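Local coordinates for protein flavin-containing monooxygenase (Allium sativum, PDB 6WPU) that probably oxygenates the sulfur of S-allyl-L-cysteine, using a bound flavin-adenine dinucleotide as cofactor, in garlic, at residues Y401-A406 with S412-W417; Y320-P325 with E375-Q380; E185-E190 with V311-V316; F105-K108 with D113-R116; L328-S333 with A356-R361. All coordinates share one frame; numbering follows the deposited sequence.

Contact 1 (Y401-A406 with S412-W417); sequences YDDWLA and SCIEEW
D403, on helix 398-409, reaches the CB of C413 and the backbone N of I414, and its side chain carries most of the polar contact. Its CB leads to a CG set beside the backbone N (chi1 -77°), which turns the carboxylate toward the second segment. CG lies 3.8 Å from C413 CB, and D403 OD1 comes closer to that carbon, at 3.3 Å. OD1 also accepts from I414 N at 2.8 Å, and an N-H...O angle of 170° shows the bond to be nearly straight; the N-H comes in on the syn lone pair, the side of the other oxygen. OD2 accepts a hydrogen bond from a water 2.7 Å away. The same water donates to I414 O, at a distance short enough to be treated with caution. OD2 also forms a salt bridge with R419. With an alanine here, I414 N would probably lose its acceptor and R419 its charge partner. An apolar contact lies alongside, D402 CB being 3.8 Å from I414 CG1, and the methyl of A406, CB, sits 3.3 Å from the carbonyl S412 O. I414 CB and CG1 also touch D403 OD1. E415 occupies the N-cap position of helix 416-431, and the OD1 bond to I414 N, one residue earlier, helps hold the extended residues leading into that helix: a helix-loop-helix connection in the flavin-binding monooxygenase-like chain.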
# COMPACT_ATOMS: atom_id res chain seq x y z
N TYR A 401 -2.11 -10.99 -13.29
CA TYR A 401 -3.29 -10.86 -12.44
C TYR A 401 -4.20 -9.75 -12.95
O TYR A 401 -5.42 -9.96 -13.11
CB TYR A 401 -2.85 -10.59 -11.00
CG TYR A 401 -3.99 -10.27 -10.06
CD1 TYR A 401 -4.27 -8.95 -9.70
CD2 TYR A 401 -4.79 -11.27 -9.53
CE1 TYR A 401 -5.30 -8.65 -8.83
CE2 TYR A 401 -5.84 -10.98 -8.66
CZ TYR A 401 -6.09 -9.66 -8.32
OH TYR A 401 -7.14 -9.35 -7.45
N ASP A 402 -3.64 -8.56 -13.20
CA ASP A 402 -4.40 -7.48 -13.82
C ASP A 402 -5.09 -7.94 -15.10
O ASP A 402 -6.28 -7.68 -15.31
CB ASP A 402 -3.50 -6.29 -14.13
CG ASP A 402 -3.06 -5.52 -12.89
OD1 ASP A 402 -3.61 -5.75 -11.79
OD2 ASP A 402 -2.16 -4.67 -13.04
N ASP A 403 -4.34 -8.63 -15.98
CA ASP A 403 -4.93 -9.05 -17.24
C ASP A 403 -6.06 -10.05 -17.03
O ASP A 403 -7.05 -10.03 -17.76
CB ASP A 403 -3.86 -9.65 -18.16
CG ASP A 403 -2.99 -8.59 -18.81
OD1 ASP A 403 -3.36 -7.41 -18.76
OD2 ASP A 403 -1.93 -8.95 -19.38
N TRP A 404 -5.92 -10.94 -16.04
CA TRP A 404 -7.03 -11.84 -15.71
C TRP A 404 -8.27 -11.04 -15.33
O TRP A 404 -9.38 -11.35 -15.78
CB TRP A 404 -6.64 -12.79 -14.58
CG TRP A 404 -7.71 -13.81 -14.30
CD1 TRP A 404 -7.84 -15.03 -14.88
CD2 TRP A 404 -8.82 -13.66 -13.41
NE1 TRP A 404 -8.96 -15.67 -14.40
CE2 TRP A 404 -9.58 -14.85 -13.50
CE3 TRP A 404 -9.25 -12.65 -12.54
CZ2 TRP A 404 -10.74 -15.06 -12.75
CZ3 TRP A 404 -10.41 -12.85 -11.80
CH2 TRP A 404 -11.13 -14.05 -11.90
N LEU A 405 -8.10 -10.00 -14.52
CA LEU A 405 -9.23 -9.14 -14.18
C LEU A 405 -9.77 -8.45 -15.42
O LEU A 405 -10.99 -8.41 -15.64
CB LEU A 405 -8.81 -8.12 -13.12
CG LEU A 405 -8.52 -8.64 -11.70
CD1 LEU A 405 -7.86 -7.57 -10.84
CD2 LEU A 405 -9.78 -9.14 -11.06
N ALA A 406 -8.88 -7.91 -16.26
CA ALA A 406 -9.33 -7.24 -17.48
C ALA A 406 -10.12 -8.18 -18.37
O ALA A 406 -11.15 -7.80 -18.94
CB ALA A 406 -8.13 -6.67 -18.24
N SER A 412 -9.42 -3.79 -21.83
CA SER A 412 -8.12 -3.95 -22.46
C SER A 412 -7.10 -4.46 -21.45
O SER A 412 -7.22 -4.23 -20.25
CB SER A 412 -7.65 -2.62 -23.04
OG SER A 412 -8.46 -2.25 -24.13
N CYS A 413 -6.10 -5.17 -21.96
CA CYS A 413 -4.99 -5.69 -21.17
C CYS A 413 -3.96 -4.59 -20.90
O CYS A 413 -3.96 -3.53 -21.54
CB CYS A 413 -4.33 -6.88 -21.87
SG CYS A 413 -5.35 -8.42 -21.94
N ILE A 414 -3.08 -4.84 -19.92
CA ILE A 414 -2.04 -3.87 -19.59
C ILE A 414 -1.14 -3.65 -20.80
O ILE A 414 -0.78 -4.60 -21.51
CB ILE A 414 -1.25 -4.34 -18.36
CG1 ILE A 414 -2.14 -4.36 -17.12
CG2 ILE A 414 -0.02 -3.46 -18.11
CD1 ILE A 414 -2.77 -3.02 -16.77
N GLU A 415 -0.80 -2.38 -21.05
CA GLU A 415 0.03 -2.03 -22.19
C GLU A 415 1.42 -2.65 -22.05
O GLU A 415 1.93 -2.84 -20.95
CB GLU A 415 0.16 -0.51 -22.32
CG GLU A 415 -1.14 0.30 -22.21
CD GLU A 415 -1.42 0.75 -20.78
OE1 GLU A 415 -1.14 -0.03 -19.85
OE2 GLU A 415 -1.91 1.88 -20.59
N GLU A 416 2.03 -2.97 -23.20
CA GLU A 416 3.36 -3.58 -23.18
C GLU A 416 4.40 -2.62 -22.63
O GLU A 416 5.29 -3.03 -21.87
CB GLU A 416 3.76 -4.05 -24.58
CG GLU A 416 3.28 -5.45 -24.91
CD GLU A 416 1.89 -5.44 -25.51
OE1 GLU A 416 1.38 -4.34 -25.80
OE2 GLU A 416 1.32 -6.54 -25.69
N TRP A 417 4.32 -1.34 -23.01
CA TRP A 417 5.26 -0.36 -22.48
C TRP A 417 5.19 -0.30 -20.95
O TRP A 417 6.20 -0.02 -20.30
CB TRP A 417 5.01 1.02 -23.10
CG TRP A 417 3.68 1.65 -22.74
CD1 TRP A 417 2.58 1.73 -23.54
CD2 TRP A 417 3.33 2.29 -21.50
NE1 TRP A 417 1.56 2.37 -22.87
CE2 TRP A 417 1.99 2.72 -21.62
CE3 TRP A 417 4.01 2.54 -20.29
CZ2 TRP A 417 1.31 3.38 -20.58
CZ3 TRP A 417 3.34 3.19 -19.26
CH2 TRP A 417 2.00 3.61 -19.42
O HOH W 1 -0.68 -7.04 -20.83

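Contact 2 (Y320-P325 with E375-Q380); sequences YKHVFP and EAYYKQ
H322 and Y377 make the aromatic contact: an offset edge-to-face pair, the histidine edge turned toward the tyrosine face. The centroids are 5.8 Å apart and the planes stand at 84°, close to perpendicular. The nearest atoms are H322 CE1 and Y377 OH at 4.1 Å, with the hydroxyl oxygen at the imidazole edge, near its plane. Y377 reaches across with CG anti to its backbone N (chi1 180°), extending the phenol from helix 367-383 toward the loop.

The backbone of that loop contains a classic beta bulge, two residues (V323 and F324) set against the single Y320. Y320 O accepts from F324 N at 3.1 Å and V323 N at 2.9 Å, while Y320 N donates to F324 O at 2.6 Å. H322, with positive phi, lies within this turn.

Polar partners of both rings lie elsewhere: Y377 OH bonds to T391 O and H322 ND1 to H392 ND1. Beyond the ring pair, K321 makes a cation-pi contact with W404, and its NZ forms a long, weak ion pair with D373 of helix 367-383.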
# COMPACT_ATOMS: atom_id res chain seq x y z
N TYR A 320 -11.00 -15.09 -2.57
CA TYR A 320 -10.90 -15.54 -3.95
C TYR A 320 -10.30 -14.42 -4.78
O TYR A 320 -10.81 -13.29 -4.75
CB TYR A 320 -12.29 -15.94 -4.45
CG TYR A 320 -12.34 -16.29 -5.91
CD1 TYR A 320 -11.58 -17.36 -6.43
CD2 TYR A 320 -13.14 -15.56 -6.78
CE1 TYR A 320 -11.63 -17.68 -7.78
CE2 TYR A 320 -13.19 -15.86 -8.13
CZ TYR A 320 -12.44 -16.92 -8.62
OH TYR A 320 -12.52 -17.21 -9.97
N LYS A 321 -9.20 -14.72 -5.48
CA LYS A 321 -8.46 -13.73 -6.28
C LYS A 321 -8.08 -12.50 -5.44
O LYS A 321 -7.99 -11.39 -5.96
CB LYS A 321 -9.27 -13.31 -7.51
CG LYS A 321 -9.70 -14.47 -8.41
CD LYS A 321 -8.49 -15.32 -8.81
CE LYS A 321 -8.86 -16.33 -9.88
NZ LYS A 321 -7.77 -17.31 -10.11
N HIS A 322 -7.86 -12.71 -4.14
CA HIS A 322 -7.46 -11.66 -3.19
C HIS A 322 -8.56 -10.62 -2.96
O HIS A 322 -8.29 -9.54 -2.42
CB HIS A 322 -6.17 -10.93 -3.62
CG HIS A 322 -5.04 -11.84 -4.02
ND1 HIS A 322 -4.21 -12.45 -3.11
CD2 HIS A 322 -4.59 -12.21 -5.25
CE1 HIS A 322 -3.30 -13.17 -3.75
NE2 HIS A 322 -3.51 -13.04 -5.05
N VAL A 323 -9.81 -10.93 -3.32
CA VAL A 323 -10.87 -9.93 -3.34
C VAL A 323 -12.10 -10.39 -2.56
O VAL A 323 -12.60 -9.65 -1.70
CB VAL A 323 -11.24 -9.57 -4.80
CG1 VAL A 323 -12.56 -8.79 -4.86
CG2 VAL A 323 -10.13 -8.75 -5.43
N PHE A 324 -12.61 -11.59 -2.87
CA PHE A 324 -13.94 -12.05 -2.45
C PHE A 324 -13.85 -13.15 -1.40
O PHE A 324 -13.35 -14.24 -1.70
CB PHE A 324 -14.72 -12.59 -3.66
CG PHE A 324 -15.28 -11.55 -4.56
CD1 PHE A 324 -16.31 -10.71 -4.14
CD2 PHE A 324 -14.84 -11.44 -5.87
CE1 PHE A 324 -16.86 -9.75 -4.99
CE2 PHE A 324 -15.39 -10.50 -6.74
CZ PHE A 324 -16.41 -9.65 -6.30
N PRO A 325 -14.37 -12.94 -0.19
CA PRO A 325 -14.57 -14.08 0.73
C PRO A 325 -15.59 -15.04 0.15
O PRO A 325 -16.74 -14.66 -0.08
CB PRO A 325 -15.10 -13.41 2.01
CG PRO A 325 -14.78 -11.94 1.87
CD PRO A 325 -14.80 -11.66 0.38
N GLU A 375 -7.93 -22.77 -1.76
CA GLU A 375 -7.19 -23.89 -1.18
C GLU A 375 -6.10 -24.38 -2.12
O GLU A 375 -5.00 -24.73 -1.68
CB GLU A 375 -8.16 -25.03 -0.83
CG GLU A 375 -8.90 -24.78 0.48
CD GLU A 375 -10.18 -25.61 0.64
OE1 GLU A 375 -10.56 -26.35 -0.30
OE2 GLU A 375 -10.81 -25.51 1.72
N ALA A 376 -6.39 -24.40 -3.43
CA ALA A 376 -5.36 -24.77 -4.41
C ALA A 376 -4.20 -23.79 -4.36
O ALA A 376 -3.03 -24.19 -4.43
CB ALA A 376 -5.97 -24.81 -5.81
N TYR A 377 -4.51 -22.49 -4.24
CA TYR A 377 -3.45 -21.50 -4.16
C TYR A 377 -2.60 -21.71 -2.90
O TYR A 377 -1.37 -21.68 -2.98
CB TYR A 377 -4.06 -20.09 -4.20
CG TYR A 377 -3.04 -18.98 -4.13
CD1 TYR A 377 -2.15 -18.75 -5.17
CD2 TYR A 377 -2.97 -18.17 -3.02
CE1 TYR A 377 -1.21 -17.73 -5.09
CE2 TYR A 377 -2.04 -17.15 -2.94
CZ TYR A 377 -1.16 -16.93 -3.98
OH TYR A 377 -0.25 -15.90 -3.86
N TYR A 378 -3.24 -21.94 -1.75
CA TYR A 378 -2.50 -22.15 -0.51
C TYR A 378 -1.59 -23.36 -0.61
O TYR A 378 -0.49 -23.38 -0.03
CB TYR A 378 -3.47 -22.33 0.66
CG TYR A 378 -4.21 -21.09 1.11
CD1 TYR A 378 -3.88 -19.83 0.62
CD2 TYR A 378 -5.24 -21.19 2.04
CE1 TYR A 378 -4.57 -18.69 1.06
CE2 TYR A 378 -5.92 -20.07 2.47
CZ TYR A 378 -5.59 -18.82 1.98
OH TYR A 378 -6.28 -17.72 2.43
N LYS A 379 -2.02 -24.39 -1.33
CA LYS A 379 -1.23 -25.61 -1.45
C LYS A 379 -0.08 -25.43 -2.43
O LYS A 379 0.99 -26.02 -2.22
CB LYS A 379 -2.13 -26.78 -1.86
CG LYS A 379 -2.67 -27.56 -0.67
CD LYS A 379 -3.79 -28.51 -1.10
CE LYS A 379 -4.52 -29.10 0.11
NZ LYS A 379 -6.00 -28.92 -0.01
N GLN A 380 -0.28 -24.64 -3.49
CA GLN A 380 0.84 -24.25 -4.34
C GLN A 380 1.91 -23.51 -3.54
O GLN A 380 3.10 -23.82 -3.65
CB GLN A 380 0.37 -23.37 -5.49
CG GLN A 380 -0.32 -24.07 -6.62
CD GLN A 380 -0.97 -23.06 -7.55
OE1 GLN A 380 -2.19 -22.96 -7.61
NE2 GLN A 380 -0.15 -22.29 -8.25

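Contact 3 (E185-E190 with V311-V316); sequences EPRFAE and VDDNRV
R187 and N314 mark the nearest approach of the two backbones, yet their CA atoms are still 9.9 Å apart, so the contact is made by side chains, chiefly the long arginine. On one side the chain is extended through R187; on the other a type I' beta turn from D312 to R315 closes a hairpin, with D312 N to R315 O and R315 N to D312 O both at 2.9 Å. D313 and N314, at the corners of the turn, have positive phi as this turn type requires.

The R187 chain bends at chi3 (-54°), and R187 NH2 comes to 3.9 Å from D313 OD1. This is a long salt bridge: the oxygen meets the guanidinium obliquely, and the two flat groups are tilted 29° apart. It is best read as charge attraction at a surface. Behind the charged ends, R187 CD lies 4.4 Å from N314 ND2. The amide of N314 is engaged elsewhere, ND2 with Y296 O and OD1 with Y298 N.

Strand 296-297 lies in common to both partners: it pairs antiparallel with the short, weakly bonded strand 185-186, and the side chains of R187 and N314 both touch V297. The turn joining strands 310-312 and 315-317 thereby sits against the small sheet that 185-186 forms.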
# COMPACT_ATOMS: atom_id res chain seq x y z
N GLU A 185 -0.90 0.06 10.23
CA GLU A 185 -0.61 -0.72 11.42
C GLU A 185 0.73 -1.42 11.24
O GLU A 185 0.87 -2.27 10.35
CB GLU A 185 -1.71 -1.74 11.67
CG GLU A 185 -1.56 -2.54 12.97
CD GLU A 185 -1.83 -1.71 14.23
OE1 GLU A 185 -2.28 -0.55 14.12
OE2 GLU A 185 -1.60 -2.23 15.34
N PRO A 186 1.74 -1.12 12.07
CA PRO A 186 3.11 -1.61 11.82
C PRO A 186 3.32 -3.06 12.19
O PRO A 186 2.68 -3.62 13.08
CB PRO A 186 3.96 -0.71 12.73
CG PRO A 186 3.08 -0.47 13.89
CD PRO A 186 1.69 -0.24 13.25
N ARG A 187 4.29 -3.67 11.50
CA ARG A 187 4.91 -4.89 11.98
C ARG A 187 6.39 -4.61 12.24
O ARG A 187 6.95 -3.64 11.73
CB ARG A 187 4.72 -6.06 11.01
CG ARG A 187 5.65 -6.11 9.86
CD ARG A 187 5.30 -7.25 8.89
NE ARG A 187 5.20 -8.58 9.50
CZ ARG A 187 6.18 -9.49 9.52
NH1 ARG A 187 7.36 -9.21 8.97
NH2 ARG A 187 5.98 -10.68 10.09
N PHE A 188 7.02 -5.49 13.01
CA PHE A 188 8.30 -5.17 13.63
C PHE A 188 9.33 -6.26 13.41
O PHE A 188 9.01 -7.40 13.11
CB PHE A 188 8.14 -4.95 15.13
CG PHE A 188 7.22 -3.84 15.45
CD1 PHE A 188 7.70 -2.54 15.49
CD2 PHE A 188 5.87 -4.07 15.65
CE1 PHE A 188 6.85 -1.50 15.77
CE2 PHE A 188 5.02 -3.04 15.92
CZ PHE A 188 5.50 -1.75 15.98
N ALA A 189 10.59 -5.88 13.58
CA ALA A 189 11.69 -6.82 13.55
C ALA A 189 11.90 -7.41 14.95
O ALA A 189 11.52 -6.80 15.96
CB ALA A 189 12.98 -6.13 13.08
N GLU A 190 12.47 -8.61 15.00
CA GLU A 190 12.86 -9.23 16.25
C GLU A 190 14.35 -8.99 16.43
O GLU A 190 15.16 -9.55 15.69
CB GLU A 190 12.54 -10.73 16.24
CG GLU A 190 11.08 -11.03 16.52
CD GLU A 190 10.70 -10.72 17.96
OE1 GLU A 190 11.40 -11.20 18.88
OE2 GLU A 190 9.70 -9.99 18.17
N VAL A 311 -7.33 -12.59 9.65
CA VAL A 311 -5.99 -12.12 9.29
C VAL A 311 -5.01 -12.93 10.12
O VAL A 311 -5.09 -12.91 11.36
CB VAL A 311 -5.82 -10.61 9.56
CG1 VAL A 311 -4.38 -10.18 9.31
CG2 VAL A 311 -6.77 -9.82 8.69
N ASP A 312 -4.12 -13.66 9.46
CA ASP A 312 -3.18 -14.54 10.14
C ASP A 312 -1.82 -14.40 9.48
O ASP A 312 -1.62 -14.93 8.38
CB ASP A 312 -3.66 -15.99 10.10
CG ASP A 312 -2.65 -16.97 10.71
OD1 ASP A 312 -1.88 -16.57 11.61
OD2 ASP A 312 -2.64 -18.15 10.27
N ASP A 313 -0.89 -13.71 10.15
CA ASP A 313 0.47 -13.49 9.63
C ASP A 313 0.42 -12.94 8.21
O ASP A 313 1.03 -13.48 7.28
CB ASP A 313 1.30 -14.77 9.71
CG ASP A 313 2.80 -14.51 9.52
OD1 ASP A 313 3.22 -13.32 9.57
OD2 ASP A 313 3.56 -15.48 9.30
N ASN A 314 -0.39 -11.90 8.04
CA ASN A 314 -0.62 -11.20 6.77
C ASN A 314 -1.20 -12.09 5.68
O ASN A 314 -1.04 -11.80 4.49
CB ASN A 314 0.65 -10.48 6.29
CG ASN A 314 0.72 -9.08 6.83
OD1 ASN A 314 -0.18 -8.65 7.56
ND2 ASN A 314 1.79 -8.36 6.52
N ARG A 315 -1.90 -13.16 6.06
CA ARG A 315 -2.80 -13.86 5.14
C ARG A 315 -4.23 -13.46 5.50
O ARG A 315 -4.72 -13.76 6.60
CB ARG A 315 -2.62 -15.37 5.21
CG ARG A 315 -3.74 -16.12 4.51
CD ARG A 315 -3.48 -17.62 4.54
NE ARG A 315 -2.36 -17.98 3.67
CZ ARG A 315 -1.92 -19.22 3.51
NH1 ARG A 315 -2.48 -20.21 4.19
NH2 ARG A 315 -0.93 -19.48 2.68
N VAL A 316 -4.89 -12.74 4.60
CA VAL A 316 -6.27 -12.32 4.79
C VAL A 316 -7.19 -13.31 4.08
O VAL A 316 -6.97 -13.64 2.91
CB VAL A 316 -6.51 -10.90 4.24
CG1 VAL A 316 -7.97 -10.51 4.44
CG2 VAL A 316 -5.58 -9.90 4.89

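Contact 4 (F105-K108 with D113-R116); sequences FVEK and DRRR
E107 and R114 meet across a surface loop between helices 95-98 and 120-133, where the chain doubles back and the D113 end is shaped by an Asx turn. The two CA atoms are 5.4 Å apart. The R114 chain, bent at chi3 (125°), lays its guanidinium against the glutamate stem: E107 CB lies over one face, toward the rim, and E107 CG is 3.3 Å from R114 NH1. The contact is therefore between methylene groups and the flat face. The charged ends do not pair directly, since E107 OE2 stays 4.5 Å from R114 NH1 and well out of the guanidinium plane; any attraction is one of charge alone. Side chains cross at about a right angle, though the carboxylate and guanidinium planes differ by only 16°. A glycine in place of E107, lacking both stem and carboxylate, would probably leave the R114 guanidinium freer to turn and without this nearby opposite charge. Next door, the loop holds itself together: R115 grips D113 side-on with two nitrogens, NH2 to OD2 at 2.8 Å, in the guanidinium plane. D113 OD2 has a further partner in G119 N. The Asx turn is the bond from R115 N to D113 OD1, 3.1 Å; the same oxygen also accepts from R115 NE at 3.0 Å.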
# COMPACT_ATOMS: atom_id res chain seq x y z
N PHE A 105 -1.24 9.73 -15.71
CA PHE A 105 -0.60 10.56 -14.69
C PHE A 105 0.47 11.44 -15.35
O PHE A 105 1.66 11.38 -15.04
CB PHE A 105 -0.02 9.67 -13.59
CG PHE A 105 0.59 10.41 -12.41
CD1 PHE A 105 0.37 11.77 -12.22
CD2 PHE A 105 1.37 9.73 -11.48
CE1 PHE A 105 0.93 12.44 -11.13
CE2 PHE A 105 1.93 10.39 -10.39
CZ PHE A 105 1.72 11.74 -10.21
N VAL A 106 0.00 12.27 -16.28
CA VAL A 106 0.89 13.17 -17.01
C VAL A 106 1.06 14.47 -16.23
O VAL A 106 0.40 14.69 -15.21
CB VAL A 106 0.39 13.45 -18.44
CG1 VAL A 106 0.51 12.20 -19.30
CG2 VAL A 106 -1.06 13.96 -18.44
N GLU A 107 1.97 15.31 -16.70
CA GLU A 107 2.18 16.62 -16.11
C GLU A 107 0.92 17.48 -16.23
O GLU A 107 0.09 17.28 -17.12
CB GLU A 107 3.36 17.32 -16.81
CG GLU A 107 4.73 16.64 -16.63
CD GLU A 107 4.91 15.33 -17.42
OE1 GLU A 107 3.95 14.86 -18.08
OE2 GLU A 107 6.03 14.77 -17.37
N LYS A 108 0.76 18.42 -15.30
CA LYS A 108 -0.26 19.45 -15.44
C LYS A 108 0.05 20.32 -16.65
O LYS A 108 1.17 20.35 -17.16
CB LYS A 108 -0.34 20.32 -14.18
CG LYS A 108 -0.67 19.57 -12.90
CD LYS A 108 -1.35 20.49 -11.89
CE LYS A 108 -0.37 21.07 -10.89
NZ LYS A 108 -0.99 22.19 -10.13
N ASP A 113 4.83 19.54 -9.99
CA ASP A 113 6.09 18.79 -10.02
C ASP A 113 6.10 18.01 -11.33
O ASP A 113 5.46 16.97 -11.46
CB ASP A 113 6.19 17.88 -8.80
CG ASP A 113 7.54 17.20 -8.67
OD1 ASP A 113 8.27 17.09 -9.68
OD2 ASP A 113 7.88 16.75 -7.55
N ARG A 114 6.83 18.53 -12.32
CA ARG A 114 6.85 17.95 -13.66
C ARG A 114 7.82 16.79 -13.79
O ARG A 114 8.01 16.29 -14.91
CB ARG A 114 7.21 19.03 -14.69
CG ARG A 114 6.18 20.13 -14.83
CD ARG A 114 6.46 20.96 -16.07
NE ARG A 114 5.29 21.01 -16.94
CZ ARG A 114 5.06 20.17 -17.95
NH1 ARG A 114 5.93 19.21 -18.23
NH2 ARG A 114 3.96 20.30 -18.68
N ARG A 115 8.44 16.33 -12.70
CA ARG A 115 9.44 15.28 -12.80
C ARG A 115 8.79 13.94 -13.09
O ARG A 115 7.65 13.67 -12.68
CB ARG A 115 10.24 15.18 -11.50
CG ARG A 115 11.21 16.32 -11.31
CD ARG A 115 11.95 16.17 -9.99
NE ARG A 115 11.02 16.29 -8.87
CZ ARG A 115 11.37 16.21 -7.60
NH1 ARG A 115 12.65 15.99 -7.29
NH2 ARG A 115 10.45 16.33 -6.65
N ARG A 116 9.54 13.08 -13.79
CA ARG A 116 9.08 11.73 -14.07
C ARG A 116 8.80 10.96 -12.79
O ARG A 116 7.85 10.18 -12.71
CB ARG A 116 10.09 10.99 -14.93
CG ARG A 116 9.64 9.59 -15.28
CD ARG A 116 10.15 9.18 -16.62
NE ARG A 116 9.61 7.89 -16.99
CZ ARG A 116 10.35 6.84 -17.36
NH1 ARG A 116 11.68 6.96 -17.41
NH2 ARG A 116 9.75 5.70 -17.69

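Contact 5 (L328-S333 with A356-R361); sequences LAPSLS and AVLSGR
P330 lays its ring against the side chains of V357 and L358, at the C-terminal end of helix 343-358, where a Schellman motif closes the helix. The ring meets both side chains obliquely. P330 CB is 3.6 Å from V357 CG1 and 3.9 Å from L358 CD2; P330 CG is as near to L358 CD2 but 4.1 Å from V357 CG1. V357 CG1 is put there by its first torsion, which sets it anti to the backbone N (chi1 169°). L358 comes closest at the backbone, its CD2 lying 3.6 Å from P330 O. The peptide bond before P330 is cis, and the residue lies in the turn just ahead of strand 332-334, an outer strand of the five-stranded parallel sheet. L358 also touches A175 of the neighbouring strand 175-178. In the Schellman motif G360, with positive phi, donates its N to V357 O at 2.9 Å. Just past it, R361 N donates to S359 OG at 3.3 Å, an ST turn.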
# COMPACT_ATOMS: atom_id res chain seq x y z
N LEU A 328 -19.11 -15.17 1.55
CA LEU A 328 -19.81 -13.90 1.63
C LEU A 328 -19.81 -13.15 0.30
O LEU A 328 -20.18 -11.97 0.27
CB LEU A 328 -19.20 -13.02 2.72
CG LEU A 328 -19.18 -13.57 4.14
CD1 LEU A 328 -18.32 -12.68 5.03
CD2 LEU A 328 -20.59 -13.66 4.67
N ALA A 329 -19.40 -13.79 -0.79
CA ALA A 329 -19.29 -13.13 -2.08
C ALA A 329 -20.64 -13.15 -2.79
O ALA A 329 -21.36 -14.14 -2.71
CB ALA A 329 -18.25 -13.83 -2.96
N PRO A 330 -20.99 -12.07 -3.52
CA PRO A 330 -20.19 -10.87 -3.74
C PRO A 330 -20.51 -9.69 -2.82
O PRO A 330 -20.02 -8.58 -3.07
CB PRO A 330 -20.53 -10.50 -5.17
CG PRO A 330 -22.03 -10.86 -5.26
CD PRO A 330 -22.19 -12.10 -4.40
N SER A 331 -21.33 -9.90 -1.78
CA SER A 331 -21.76 -8.78 -0.95
C SER A 331 -20.62 -8.21 -0.10
O SER A 331 -20.73 -7.09 0.42
CB SER A 331 -22.95 -9.21 -0.09
OG SER A 331 -22.56 -10.07 0.98
N LEU A 332 -19.52 -8.94 0.07
CA LEU A 332 -18.36 -8.37 0.74
C LEU A 332 -17.15 -8.57 -0.16
O LEU A 332 -16.96 -9.67 -0.70
CB LEU A 332 -18.15 -8.99 2.12
CG LEU A 332 -16.93 -8.45 2.89
CD1 LEU A 332 -17.14 -6.99 3.31
CD2 LEU A 332 -16.64 -9.32 4.10
N SER A 333 -16.36 -7.52 -0.35
CA SER A 333 -15.16 -7.60 -1.17
C SER A 333 -14.11 -6.62 -0.65
O SER A 333 -14.41 -5.69 0.12
CB SER A 333 -15.49 -7.30 -2.64
OG SER A 333 -15.99 -5.99 -2.77
N ALA A 356 -19.01 -5.24 -12.02
CA ALA A 356 -19.65 -6.07 -13.03
C ALA A 356 -20.25 -7.33 -12.42
O ALA A 356 -21.29 -7.81 -12.89
CB ALA A 356 -18.64 -6.43 -14.12
N VAL A 357 -19.62 -7.87 -11.37
CA VAL A 357 -20.23 -8.99 -10.65
C VAL A 357 -21.51 -8.54 -9.95
O VAL A 357 -22.58 -9.15 -10.11
CB VAL A 357 -19.22 -9.59 -9.65
CG1 VAL A 357 -19.91 -10.55 -8.70
CG2 VAL A 357 -18.08 -10.28 -10.38
N LEU A 358 -21.44 -7.45 -9.18
CA LEU A 358 -22.61 -6.96 -8.44
C LEU A 358 -23.78 -6.65 -9.37
O LEU A 358 -24.94 -6.83 -8.97
CB LEU A 358 -22.24 -5.72 -7.62
CG LEU A 358 -21.37 -6.05 -6.41
CD1 LEU A 358 -20.94 -4.80 -5.69
CD2 LEU A 358 -22.13 -6.99 -5.47
N SER A 359 -23.50 -6.17 -10.58
CA SER A 359 -24.55 -5.84 -11.53
C SER A 359 -25.08 -7.06 -12.28
O SER A 359 -26.02 -6.92 -13.06
CB SER A 359 -24.05 -4.82 -12.56
OG SER A 359 -23.26 -5.46 -13.56
N GLY A 360 -24.50 -8.23 -12.06
CA GLY A 360 -24.91 -9.41 -12.79
C GLY A 360 -24.37 -9.50 -14.20
O GLY A 360 -24.64 -10.50 -14.88
N ARG A 361 -23.61 -8.51 -14.66
CA ARG A 361 -23.08 -8.57 -16.02
C ARG A 361 -22.11 -9.74 -16.19
O ARG A 361 -22.04 -10.34 -17.27
CB ARG A 361 -22.40 -7.24 -16.37
CG ARG A 361 -21.62 -7.29 -17.67
CD ARG A 361 -21.45 -5.91 -18.26
NE ARG A 361 -20.55 -5.07 -17.49
CZ ARG A 361 -19.22 -5.17 -17.50
NH1 ARG A 361 -18.62 -6.11 -18.23
NH2 ARG A 361 -18.48 -4.34 -16.77

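How the contacts relate
Contacts 1, 3 and 5 each touch contact 2; contact 4 touches none of the others. Y401 OH of contact 1 is 2.7 Å from K321 O of contact 2, a probable hydrogen bond, and W404 packs on K321. Contact 2 in turn meets contact 5, F324 CE1 lying 3.7 Å from P330 CA, and their centres are about 17 Å apart. It also touches contact 3, with Y378 CE1 3.5 Å from R315 NE. The nearest atoms of contact 4 are about 7 Å from contact 1 and about 23 Å from contact 2. The side chains of D402, R187 and H322 lie about 11, 12 and 13 Å from the bound FAD, beyond direct contact with the cofactor.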